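Local coordinates for CRISPR-associated protein, Cse1 family (Acidimicrobium ferrooxidans, PDB 4H3T) that probably serves as the large Cse1 subunit of a type I-E CRISPR Cascade surveillance complex that recognises invading DNA, at residues F109-V114 and W163-H168; Q325-L330 and A465-F470; K72-W77 and L218-Y223. The protein carries 1 engineered substitution. One frame throughout, in Å; residues are numbered along the deposited sequence.

Contact 1: F109-V114 and W163-H168; sequences FPFFQV and WLVERH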
loop_
_atom_site.group_PDB
_atom_site.type_symbol
_atom_site.label_atom_id
_atom_site.label_comp_id
_atom_site.label_asym_id
_atom_site.label_seq_id
_atom_site.Cartn_x
_atom_site.Cartn_y
_atom_site.Cartn_z
ATOM N N PHE A 109 -17.623 -26.477 1.591
ATOM C CA PHE A 109 -17.315 -25.099 1.930
ATOM C C PHE A 109 -15.841 -24.728 1.693
ATOM O O PHE A 109 -15.168 -24.284 2.625
ATOM C CB PHE A 109 -17.616 -24.896 3.403
ATOM C CG PHE A 109 -18.998 -25.244 3.851
ATOM C CD1 PHE A 109 -20.052 -24.387 3.604
ATOM C CD2 PHE A 109 -19.227 -26.368 4.631
ATOM C CE1 PHE A 109 -21.333 -24.664 4.091
ATOM C CE2 PHE A 109 -20.510 -26.668 5.095
ATOM C CZ PHE A 109 -21.555 -25.809 4.826
ATOM N N PRO A 110 -15.263 -25.037 0.515
ATOM C CA PRO A 110 -13.849 -24.690 0.315
ATOM C C PRO A 110 -13.623 -23.202 0.602
ATOM O O PRO A 110 -14.341 -22.325 0.104
ATOM C CB PRO A 110 -13.565 -25.102 -1.098
ATOM C CG PRO A 110 -14.881 -25.120 -1.777
ATOM C CD PRO A 110 -15.890 -25.496 -0.728
ATOM N N PHE A 111 -12.593 -22.930 1.421
ATOM C CA PHE A 111 -12.279 -21.575 1.861
ATOM C C PHE A 111 -12.030 -20.628 0.681
ATOM O O PHE A 111 -11.195 -20.923 -0.167
ATOM C CB PHE A 111 -11.041 -21.591 2.763
ATOM C CG PHE A 111 -10.642 -20.220 3.271
ATOM C CD1 PHE A 111 -11.265 -19.670 4.365
ATOM C CD2 PHE A 111 -9.632 -19.495 2.650
ATOM C CE1 PHE A 111 -10.907 -18.405 4.828
ATOM C CE2 PHE A 111 -9.241 -18.247 3.151
ATOM C CZ PHE A 111 -9.883 -17.720 4.239
ATOM N N PHE A 112 -12.765 -19.507 0.630
ATOM C CA PHE A 112 -12.669 -18.463 -0.386
ATOM C C PHE A 112 -12.898 -19.001 -1.794
ATOM O O PHE A 112 -12.462 -18.397 -2.818
ATOM C CB PHE A 112 -11.317 -17.718 -0.249
ATOM C CG PHE A 112 -11.281 -16.552 0.707
ATOM C CD1 PHE A 112 -12.115 -16.506 1.823
ATOM C CD2 PHE A 112 -10.471 -15.451 0.452
ATOM C CE1 PHE A 112 -12.131 -15.374 2.652
ATOM C CE2 PHE A 112 -10.454 -14.360 1.313
ATOM C CZ PHE A 112 -11.217 -14.368 2.456
ATOM N N GLN A 113 -13.661 -20.147 -1.882
ATOM C CA GLN A 113 -13.921 -20.801 -3.151
ATOM C C GLN A 113 -15.378 -21.120 -3.319
ATOM O O GLN A 113 -16.160 -21.049 -2.362
ATOM C CB GLN A 113 -13.077 -22.080 -3.257
ATOM C CG GLN A 113 -11.576 -21.832 -3.353
ATOM C CD GLN A 113 -10.860 -23.080 -3.011
ATOM O OE1 GLN A 113 -10.820 -24.024 -3.807
ATOM N NE2 GLN A 113 -10.511 -23.234 -1.756
ATOM N N VAL A 114 -15.716 -21.549 -4.543
ATOM C CA VAL A 114 -17.047 -22.051 -4.948
ATOM C C VAL A 114 -16.860 -23.520 -5.260
ATOM O O VAL A 114 -16.189 -23.864 -6.235
ATOM C CB VAL A 114 -17.611 -21.280 -6.147
ATOM C CG1 VAL A 114 -18.973 -21.865 -6.545
ATOM C CG2 VAL A 114 -17.698 -19.783 -5.824
ATOM N N TRP A 163 -2.149 -17.018 -2.380
ATOM C CA TRP A 163 -2.520 -16.371 -3.619
ATOM C C TRP A 163 -4.024 -16.245 -3.828
ATOM O O TRP A 163 -4.472 -15.313 -4.527
ATOM C CB TRP A 163 -1.899 -17.026 -4.800
ATOM C CG TRP A 163 -0.426 -16.796 -4.857
ATOM C CD1 TRP A 163 0.552 -17.745 -4.783
ATOM C CD2 TRP A 163 0.235 -15.559 -5.085
ATOM N NE1 TRP A 163 1.788 -17.157 -4.943
ATOM C CE2 TRP A 163 1.630 -15.812 -5.017
ATOM C CE3 TRP A 163 -0.200 -14.221 -5.160
ATOM C CZ2 TRP A 163 2.577 -14.807 -5.201
ATOM C CZ3 TRP A 163 0.742 -13.234 -5.328
ATOM C CH2 TRP A 163 2.115 -13.528 -5.300
ATOM N N LEU A 164 -4.790 -17.157 -3.237
ATOM C CA LEU A 164 -6.241 -17.120 -3.275
ATOM C C LEU A 164 -6.773 -15.866 -2.555
ATOM O O LEU A 164 -7.597 -15.163 -3.097
ATOM C CB LEU A 164 -6.777 -18.396 -2.636
ATOM C CG LEU A 164 -8.242 -18.558 -2.423
ATOM C CD1 LEU A 164 -8.987 -18.509 -3.754
ATOM C CD2 LEU A 164 -8.511 -19.880 -1.719
ATOM N N VAL A 165 -6.215 -15.565 -1.364
ATOM C CA VAL A 165 -6.543 -14.418 -0.579
ATOM C C VAL A 165 -6.152 -13.172 -1.342
ATOM O O VAL A 165 -6.940 -12.241 -1.471
ATOM C CB VAL A 165 -5.888 -14.478 0.813
ATOM C CG1 VAL A 165 -6.163 -13.160 1.580
ATOM C CG2 VAL A 165 -6.452 -15.661 1.614
ATOM N N GLU A 166 -4.998 -13.199 -1.970
ATOM C CA GLU A 166 -4.545 -12.057 -2.734
ATOM C C GLU A 166 -5.390 -11.821 -3.965
ATOM O O GLU A 166 -5.651 -10.656 -4.295
ATOM C CB GLU A 166 -3.050 -12.252 -3.118
ATOM C CG GLU A 166 -2.352 -11.047 -3.774
ATOM C CD GLU A 166 -2.378 -10.958 -5.290
ATOM O OE1 GLU A 166 -3.141 -11.729 -5.908
ATOM O OE2 GLU A 166 -1.701 -10.064 -5.857
ATOM N N ARG A 167 -5.802 -12.885 -4.684
ATOM C CA ARG A 167 -6.473 -12.693 -5.963
ATOM C C ARG A 167 -7.862 -12.089 -5.814
ATOM O O ARG A 167 -8.295 -11.381 -6.701
ATOM C CB ARG A 167 -6.520 -14.012 -6.743
ATOM C CG ARG A 167 -6.980 -13.845 -8.161
ATOM C CD ARG A 167 -6.231 -12.800 -8.959
ATOM N NE ARG A 167 -6.280 -13.156 -10.366
ATOM C CZ ARG A 167 -5.408 -13.920 -10.992
ATOM N NH1 ARG A 167 -5.609 -14.267 -12.265
ATOM N NH2 ARG A 167 -4.345 -14.389 -10.351
ATOM N N HIS A 168 -8.573 -12.384 -4.739
ATOM C CA HIS A 168 -9.880 -11.767 -4.524
ATOM C C HIS A 168 -9.803 -10.251 -4.372
ATOM O O HIS A 168 -10.756 -9.537 -4.734
ATOM C CB HIS A 168 -10.532 -12.308 -3.276
ATOM C CG HIS A 168 -11.251 -13.589 -3.458
ATOM N ND1 HIS A 168 -12.437 -13.642 -4.131
ATOM C CD2 HIS A 168 -10.868 -14.852 -3.129
ATOM C CE1 HIS A 168 -12.812 -14.915 -4.087
ATOM N NE2 HIS A 168 -11.871 -15.683 -3.530
#
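H168 carries its ring with CG beside the backbone N and anti to the carbonyl carbon (chi1 -83°), which brings NE2 round to the carbonyl of F112. One turn earlier, L164 has CG trans to the backbone N about the CA-CB bond, and its two methyls reach the peptides of F111 and F112: CD2 comes within 3.3 Å of F111 O, and CD1 within 3.6 Å of F112 O. The single hydrogen bond between the segments runs from H168 NE2 to F112 O, 2.9 Å long and fairly straight at 159°, with the oxygen at the imidazole edge near the ring plane. As H168 ND1 pairs with R263 N, both ring nitrogens are held, consistent with a proton on NE2. The carbonyl belongs to a type II turn, P110 to Q113, closed by Q113 N to P110 O; F112 takes its third position with positive phi. This turn docks on helix 157-170, whose V165 also touches L56 and L59 of helix 52-68. F112 also packs through its side chain: its CB lies 3.8 Å from L164 CD2, and its CD2 4.2 Å from V165 CG2. The F112 and H168 rings meet obliquely, their planes 84° apart. F111 presents its edge to the same methyl, CE2 to V165 CG2 being 4.1 Å, while one of its faces is met by F112 CD1. Q113 NE2 bonds to F111 O, and also to L104 O outside the segments, while Q113 OE1 receives L267 N of strand 263-272.

Contact 2: Q325-L330 and A465-F470; sequences QVWRGL and APYRHF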
loop_
_atom_site.group_PDB
_atom_site.type_symbol
_atom_site.label_atom_id
_atom_site.label_comp_id
_atom_site.label_asym_id
_atom_site.label_seq_id
_atom_site.Cartn_x
_atom_site.Cartn_y
_atom_site.Cartn_z
ATOM N N GLN A 325 10.242 7.846 -4.173
ATOM C CA GLN A 325 10.438 7.436 -2.750
ATOM C C GLN A 325 9.173 7.919 -2.007
ATOM O O GLN A 325 8.682 9.001 -2.319
ATOM C CB GLN A 325 11.681 8.050 -2.168
ATOM C CG GLN A 325 12.987 7.572 -2.846
ATOM C CD GLN A 325 13.452 8.375 -4.057
ATOM O OE1 GLN A 325 12.739 9.228 -4.597
ATOM N NE2 GLN A 325 14.557 7.956 -4.632
ATOM N N VAL A 326 8.646 7.169 -1.088
ATOM C CA VAL A 326 7.331 7.440 -0.520
ATOM C C VAL A 326 7.263 8.794 0.197
ATOM O O VAL A 326 6.258 9.476 0.096
ATOM C CB VAL A 326 6.780 6.307 0.411
ATOM C CG1 VAL A 326 7.636 6.098 1.618
ATOM C CG2 VAL A 326 5.355 6.602 0.849
ATOM N N TRP A 327 8.331 9.238 0.839
ATOM C CA TRP A 327 8.289 10.573 1.495
ATOM C C TRP A 327 8.108 11.758 0.536
ATOM O O TRP A 327 7.635 12.820 0.952
ATOM C CB TRP A 327 9.536 10.787 2.362
ATOM C CG TRP A 327 10.852 10.570 1.674
ATOM C CD1 TRP A 327 11.541 9.399 1.566
ATOM C CD2 TRP A 327 11.566 11.531 0.883
ATOM N NE1 TRP A 327 12.660 9.577 0.798
ATOM C CE2 TRP A 327 12.708 10.878 0.367
ATOM C CE3 TRP A 327 11.449 12.929 0.715
ATOM C CZ2 TRP A 327 13.680 11.559 -0.400
ATOM C CZ3 TRP A 327 12.411 13.599 -0.028
ATOM C CH2 TRP A 327 13.542 12.923 -0.520
ATOM N N ARG A 328 8.402 11.579 -0.777
ATOM C CA ARG A 328 8.144 12.630 -1.738
ATOM C C ARG A 328 6.611 12.902 -1.854
ATOM O O ARG A 328 6.232 13.982 -2.257
ATOM C CB ARG A 328 8.791 12.301 -3.086
ATOM C CG ARG A 328 10.283 12.465 -3.051
ATOM C CD ARG A 328 10.974 11.801 -4.218
ATOM N NE ARG A 328 10.637 12.361 -5.510
ATOM C CZ ARG A 328 11.126 11.932 -6.660
ATOM N NH1 ARG A 328 11.939 10.875 -6.696
ATOM N NH2 ARG A 328 10.775 12.517 -7.789
ATOM N N GLY A 329 5.773 11.927 -1.518
ATOM C CA GLY A 329 4.329 12.072 -1.525
ATOM C C GLY A 329 3.791 12.170 -0.094
ATOM O O GLY A 329 2.666 11.759 0.161
ATOM N N LEU A 330 4.596 12.678 0.883
ATOM C CA LEU A 330 4.124 12.759 2.276
ATOM C C LEU A 330 2.799 13.567 2.401
ATOM O O LEU A 330 1.907 13.192 3.155
ATOM C CB LEU A 330 5.205 13.418 3.139
ATOM C CG LEU A 330 4.851 13.579 4.650
ATOM C CD1 LEU A 330 4.512 12.292 5.271
ATOM C CD2 LEU A 330 6.010 14.208 5.389
ATOM N N ALA A 465 17.975 8.321 2.611
ATOM C CA ALA A 465 18.328 7.891 3.980
ATOM C C ALA A 465 18.418 9.110 4.932
ATOM O O ALA A 465 17.745 9.088 5.976
ATOM C CB ALA A 465 19.627 7.070 3.966
ATOM N N PRO A 466 18.956 10.273 4.473
ATOM C CA PRO A 466 18.918 11.480 5.328
ATOM C C PRO A 466 17.508 11.980 5.638
ATOM O O PRO A 466 17.256 12.357 6.771
ATOM C CB PRO A 466 19.670 12.493 4.469
ATOM C CG PRO A 466 20.589 11.713 3.685
ATOM C CD PRO A 466 19.857 10.497 3.319
ATOM N N TYR A 467 16.551 11.973 4.661
ATOM C CA TYR A 467 15.183 12.423 4.950
ATOM C C TYR A 467 14.512 11.504 5.999
ATOM O O TYR A 467 13.869 11.959 6.925
ATOM C CB TYR A 467 14.306 12.465 3.676
ATOM C CG TYR A 467 12.967 13.063 4.003
ATOM C CD1 TYR A 467 12.817 14.450 4.114
ATOM C CD2 TYR A 467 11.915 12.259 4.458
ATOM C CE1 TYR A 467 11.640 15.008 4.576
ATOM C CE2 TYR A 467 10.742 12.814 4.931
ATOM C CZ TYR A 467 10.579 14.185 4.924
ATOM O OH TYR A 467 9.436 14.720 5.459
ATOM N N ARG A 468 14.668 10.219 5.845
ATOM C CA ARG A 468 14.049 9.256 6.768
ATOM C C ARG A 468 14.548 9.445 8.226
ATOM O O ARG A 468 13.749 9.343 9.185
ATOM C CB ARG A 468 14.309 7.839 6.275
ATOM C CG ARG A 468 13.545 7.497 4.951
ATOM C CD ARG A 468 14.039 6.173 4.404
ATOM N NE ARG A 468 13.342 5.853 3.164
ATOM C CZ ARG A 468 12.149 5.284 3.058
ATOM N NH1 ARG A 468 11.498 4.886 4.139
ATOM N NH2 ARG A 468 11.596 5.109 1.866
ATOM N N HIS A 469 15.853 9.688 8.386
ATOM C CA HIS A 469 16.513 9.997 9.672
ATOM C C HIS A 469 15.976 11.311 10.224
ATOM O O HIS A 469 15.719 11.415 11.407
ATOM C CB HIS A 469 18.049 10.089 9.519
ATOM C CG HIS A 469 18.790 10.252 10.817
ATOM N ND1 HIS A 469 19.607 11.377 11.070
ATOM C CD2 HIS A 469 18.895 9.400 11.875
ATOM C CE1 HIS A 469 20.118 11.195 12.283
ATOM N NE2 HIS A 469 19.731 10.022 12.813
ATOM N N PHE A 470 15.849 12.324 9.381
ATOM C CA PHE A 470 15.302 13.616 9.784
ATOM C C PHE A 470 13.845 13.458 10.275
ATOM O O PHE A 470 13.494 13.943 11.345
ATOM C CB PHE A 470 15.387 14.617 8.572
ATOM C CG PHE A 470 14.351 15.714 8.534
ATOM C CD1 PHE A 470 14.552 16.908 9.211
ATOM C CD2 PHE A 470 13.148 15.532 7.855
ATOM C CE1 PHE A 470 13.541 17.880 9.254
ATOM C CE2 PHE A 470 12.149 16.479 7.904
ATOM C CZ PHE A 470 12.348 17.663 8.583
#
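W327 and Y467 form an offset stack that joins a 3-10 turn, residues 326-328, to helix 445-473 in the C-terminal helical bundle characteristic of Cse1 proteins. The planes of the six-membered indole ring and the phenol ring are 13° apart and their centroids 4.6 Å apart. The offset is marked: the phenol lies toward the CB side of the tryptophan, so that Y467 CD2 comes within 3.4 Å of W327 CG and Y467 CE2 within 3.5 Å of W327 CB. The slide also brings Y467 CB above the middle of the six-membered ring, a CH-pi contact of 3.9 Å from that atom to the ring centroid, only 7° off the normal. W327 takes up this pose with CG in the crowded position between its backbone N and carbonyl carbon (chi1 53°), while R328 CG lies against the opposite indole face, toward its rim.

A polar network borders the stack. The indole edge approaches the R468 guanidinium, with W327 CD1 over one face of that group and 4.3 Å from R468 NE. Both W327 NE1 and R468 NE are bound to D464 OD1, one turn back on the same helix as R468, so one carboxylate oxygen is shared by the two groups, consistent with its setting the indole edge against the guanidinium face. The other end of the guanidinium is held by D382 at NH2 and by the R383 carbonyl at NH1, which links the contact to strand 375-387.

Plain van der Waals packing completes the contact. V326 CG1 meets R468 NH2 at 4.1 Å. Beyond the stack, L330 CD2 lies 3.5 Å from Y467 OH, the hydroxyl that is hydrogen-bonded to A402 O of helix 397-415.

Contact 3: K72-W77 and L218-Y223; sequences KDDAEW and LVPWQY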
loop_
_atom_site.group_PDB
_atom_site.type_symbol
_atom_site.label_atom_id
_atom_site.label_comp_id
_atom_site.label_asym_id
_atom_site.label_seq_id
_atom_site.Cartn_x
_atom_site.Cartn_y
_atom_site.Cartn_z
ATOM N N LYS A 72 -15.302 -2.557 20.723
ATOM C CA LYS A 72 -16.430 -1.689 20.401
ATOM C C LYS A 72 -16.094 -0.246 20.689
ATOM O O LYS A 72 -16.716 0.644 20.105
ATOM C CB LYS A 72 -17.697 -2.094 21.216
ATOM C CG LYS A 72 -17.800 -1.555 22.588
ATOM C CD LYS A 72 -19.052 -2.114 23.243
ATOM C CE LYS A 72 -19.295 -1.532 24.608
ATOM N NZ LYS A 72 -20.614 -1.981 25.132
ATOM N N ASP A 73 -15.178 -0.007 21.642
ATOM C CA ASP A 73 -14.909 1.349 22.141
ATOM C C ASP A 73 -13.479 1.474 22.652
ATOM O O ASP A 73 -12.713 0.500 22.617
ATOM C CB ASP A 73 -15.915 1.718 23.255
ATOM C CG ASP A 73 -15.968 0.785 24.465
ATOM O OD1 ASP A 73 -15.061 -0.039 24.617
ATOM O OD2 ASP A 73 -16.951 0.847 25.209
ATOM N N ASP A 74 -13.130 2.682 23.102
ATOM C CA ASP A 74 -11.798 2.988 23.607
ATOM C C ASP A 74 -11.453 2.197 24.852
ATOM O O ASP A 74 -10.290 1.850 24.990
ATOM C CB ASP A 74 -11.626 4.486 23.907
ATOM C CG ASP A 74 -11.623 5.318 22.640
ATOM O OD1 ASP A 74 -10.825 5.012 21.737
ATOM O OD2 ASP A 74 -12.395 6.285 22.567
ATOM N N ALA A 75 -12.410 1.961 25.771
ATOM C CA ALA A 75 -12.121 1.187 26.980
ATOM C C ALA A 75 -11.739 -0.224 26.607
ATOM O O ALA A 75 -10.747 -0.721 27.127
ATOM C CB ALA A 75 -13.312 1.173 27.974
ATOM N N GLU A 76 -12.483 -0.871 25.681
ATOM C CA GLU A 76 -12.109 -2.222 25.262
ATOM C C GLU A 76 -10.752 -2.191 24.572
ATOM O O GLU A 76 -9.931 -3.082 24.806
ATOM C CB GLU A 76 -13.170 -2.876 24.348
ATOM C CG GLU A 76 -14.424 -3.304 25.096
ATOM C CD GLU A 76 -15.482 -4.022 24.277
ATOM O OE1 GLU A 76 -15.217 -4.379 23.104
ATOM O OE2 GLU A 76 -16.600 -4.203 24.811
ATOM N N TRP A 77 -10.500 -1.190 23.711
ATOM C CA TRP A 77 -9.205 -1.142 23.013
ATOM C C TRP A 77 -8.058 -1.039 24.039
ATOM O O TRP A 77 -7.077 -1.733 23.937
ATOM C CB TRP A 77 -9.157 0.053 22.041
ATOM C CG TRP A 77 -7.981 0.038 21.127
ATOM C CD1 TRP A 77 -7.909 -0.511 19.877
ATOM C CD2 TRP A 77 -6.699 0.614 21.382
ATOM N NE1 TRP A 77 -6.628 -0.447 19.404
ATOM C CE2 TRP A 77 -5.851 0.230 20.319
ATOM C CE3 TRP A 77 -6.132 1.252 22.482
ATOM C CZ2 TRP A 77 -4.497 0.618 20.271
ATOM C CZ3 TRP A 77 -4.808 1.630 22.430
ATOM C CH2 TRP A 77 -3.994 1.270 21.364
ATOM N N LEU A 218 -6.969 -2.042 14.616
ATOM C CA LEU A 218 -8.276 -2.419 15.136
ATOM C C LEU A 218 -8.954 -1.196 15.686
ATOM O O LEU A 218 -9.206 -1.068 16.860
ATOM C CB LEU A 218 -8.194 -3.539 16.153
ATOM C CG LEU A 218 -7.882 -4.916 15.550
ATOM C CD1 LEU A 218 -7.380 -5.834 16.669
ATOM C CD2 LEU A 218 -9.061 -5.472 14.810
ATOM N N VAL A 219 -9.383 -0.345 14.763
ATOM C CA VAL A 219 -10.090 0.853 15.121
ATOM C C VAL A 219 -11.421 0.443 15.848
ATOM O O VAL A 219 -12.230 -0.343 15.274
ATOM C CB VAL A 219 -10.398 1.733 13.875
ATOM C CG1 VAL A 219 -11.090 3.027 14.297
ATOM C CG2 VAL A 219 -9.141 2.016 13.034
ATOM N N PRO A 220 -11.701 0.996 17.032
ATOM C CA PRO A 220 -12.950 0.628 17.701
ATOM C C PRO A 220 -14.187 1.064 16.901
ATOM O O PRO A 220 -14.156 2.099 16.216
ATOM C CB PRO A 220 -12.836 1.335 19.051
ATOM C CG PRO A 220 -11.396 1.329 19.330
ATOM C CD PRO A 220 -10.838 1.735 17.959
ATOM N N TRP A 221 -15.276 0.251 16.987
ATOM C CA TRP A 221 -16.526 0.488 16.250
ATOM C C TRP A 221 -17.152 1.860 16.590
ATOM O O TRP A 221 -17.822 2.444 15.750
ATOM C CB TRP A 221 -17.537 -0.618 16.561
ATOM C CG TRP A 221 -17.097 -1.989 16.169
ATOM C CD1 TRP A 221 -16.174 -2.333 15.222
ATOM C CD2 TRP A 221 -17.519 -3.206 16.781
ATOM N NE1 TRP A 221 -16.017 -3.694 15.191
ATOM C CE2 TRP A 221 -16.895 -4.261 16.079
ATOM C CE3 TRP A 221 -18.453 -3.515 17.784
ATOM C CZ2 TRP A 221 -17.100 -5.587 16.417
ATOM C CZ3 TRP A 221 -18.659 -4.842 18.111
ATOM C CH2 TRP A 221 -17.945 -5.854 17.466
ATOM N N GLN A 222 -16.892 2.390 17.795
ATOM C CA GLN A 222 -17.379 3.699 18.228
ATOM C C GLN A 222 -16.867 4.841 17.333
ATOM O O GLN A 222 -17.511 5.868 17.252
ATOM C CB GLN A 222 -16.937 3.927 19.682
ATOM C CG GLN A 222 -17.527 5.080 20.429
ATOM C CD GLN A 222 -16.851 5.272 21.795
ATOM O OE1 GLN A 222 -15.739 4.774 22.090
ATOM N NE2 GLN A 222 -17.413 6.149 22.587
ATOM N N TYR A 223 -15.744 4.663 16.613
ATOM C CA TYR A 223 -15.266 5.680 15.672
ATOM C C TYR A 223 -16.064 5.631 14.364
ATOM O O TYR A 223 -15.532 5.237 13.322
ATOM C CB TYR A 223 -13.774 5.484 15.369
ATOM C CG TYR A 223 -12.869 5.814 16.534
ATOM C CD1 TYR A 223 -12.323 7.085 16.676
ATOM C CD2 TYR A 223 -12.570 4.866 17.499
ATOM C CE1 TYR A 223 -11.543 7.417 17.786
ATOM C CE2 TYR A 223 -11.793 5.186 18.614
ATOM C CZ TYR A 223 -11.180 6.428 18.687
ATOM O OH TYR A 223 -10.365 6.754 19.742
#
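D74 and Y223 meet where the capped start of helix 74-82 docks against a type I turn running from P220 to Y223. D73 is the N-cap: its OD1 accepts E76 N at 2.9 Å, met nearly along the C-O axis.

Three hydrogen bonds join the segments. Q222 N donates to K72 O over 2.9 Å, noticeably bent at 135°. The Q222 side chain is extended beyond CG, with CG opposite the backbone N across CA-CB (chi1 -169°). It lays OE1 over the helix start, 3.3 Å from D73 CB; D74 N reaches the same oxygen by a weak bond of 3.5 Å. The shortest of the three runs from Y223 OH to D74 OD1, 2.7 Å, and uses the syn lone pair of a carboxylate whose plane stands 80° from the phenol ring.

Apolar packing joins the two segments at two places. P220 puts CG against W77 CB at 3.7 Å, and its ring also touches F348 of helix 344-350. At the exposed end, W221 CE3 rests 3.8 Å from K72 CB, while the W221 ring meets Y65 of helix 52-68.

The indole of W77 is held at its edge: NE1 donates to L215 O, and the neighbouring W77 CD1 approaches L218 O to 3.3 Å, near the ring plane.

Overall arrangement
From the N terminus, contact 3 opens first, at 72-77. Before it closes, the chain passes through both segments of contact 1: 109-114 and, on helix 157-170, 163-168. Contact 3 then shuts its larger loop at 218-223, so contact 1 lies wholly within it. Contact 2 follows in series, opening at 325-330 and closing at 465-470 on helix 445-473; none of the loops cross. Contacts 1 and 3, with centres about 29 Å apart, both border helix 52-68, whereas contact 2 ties a later loop to the C-terminal helices. Contacts 1 and 2 lie on opposite sides of the chain's centre, their centres about 37 Å apart.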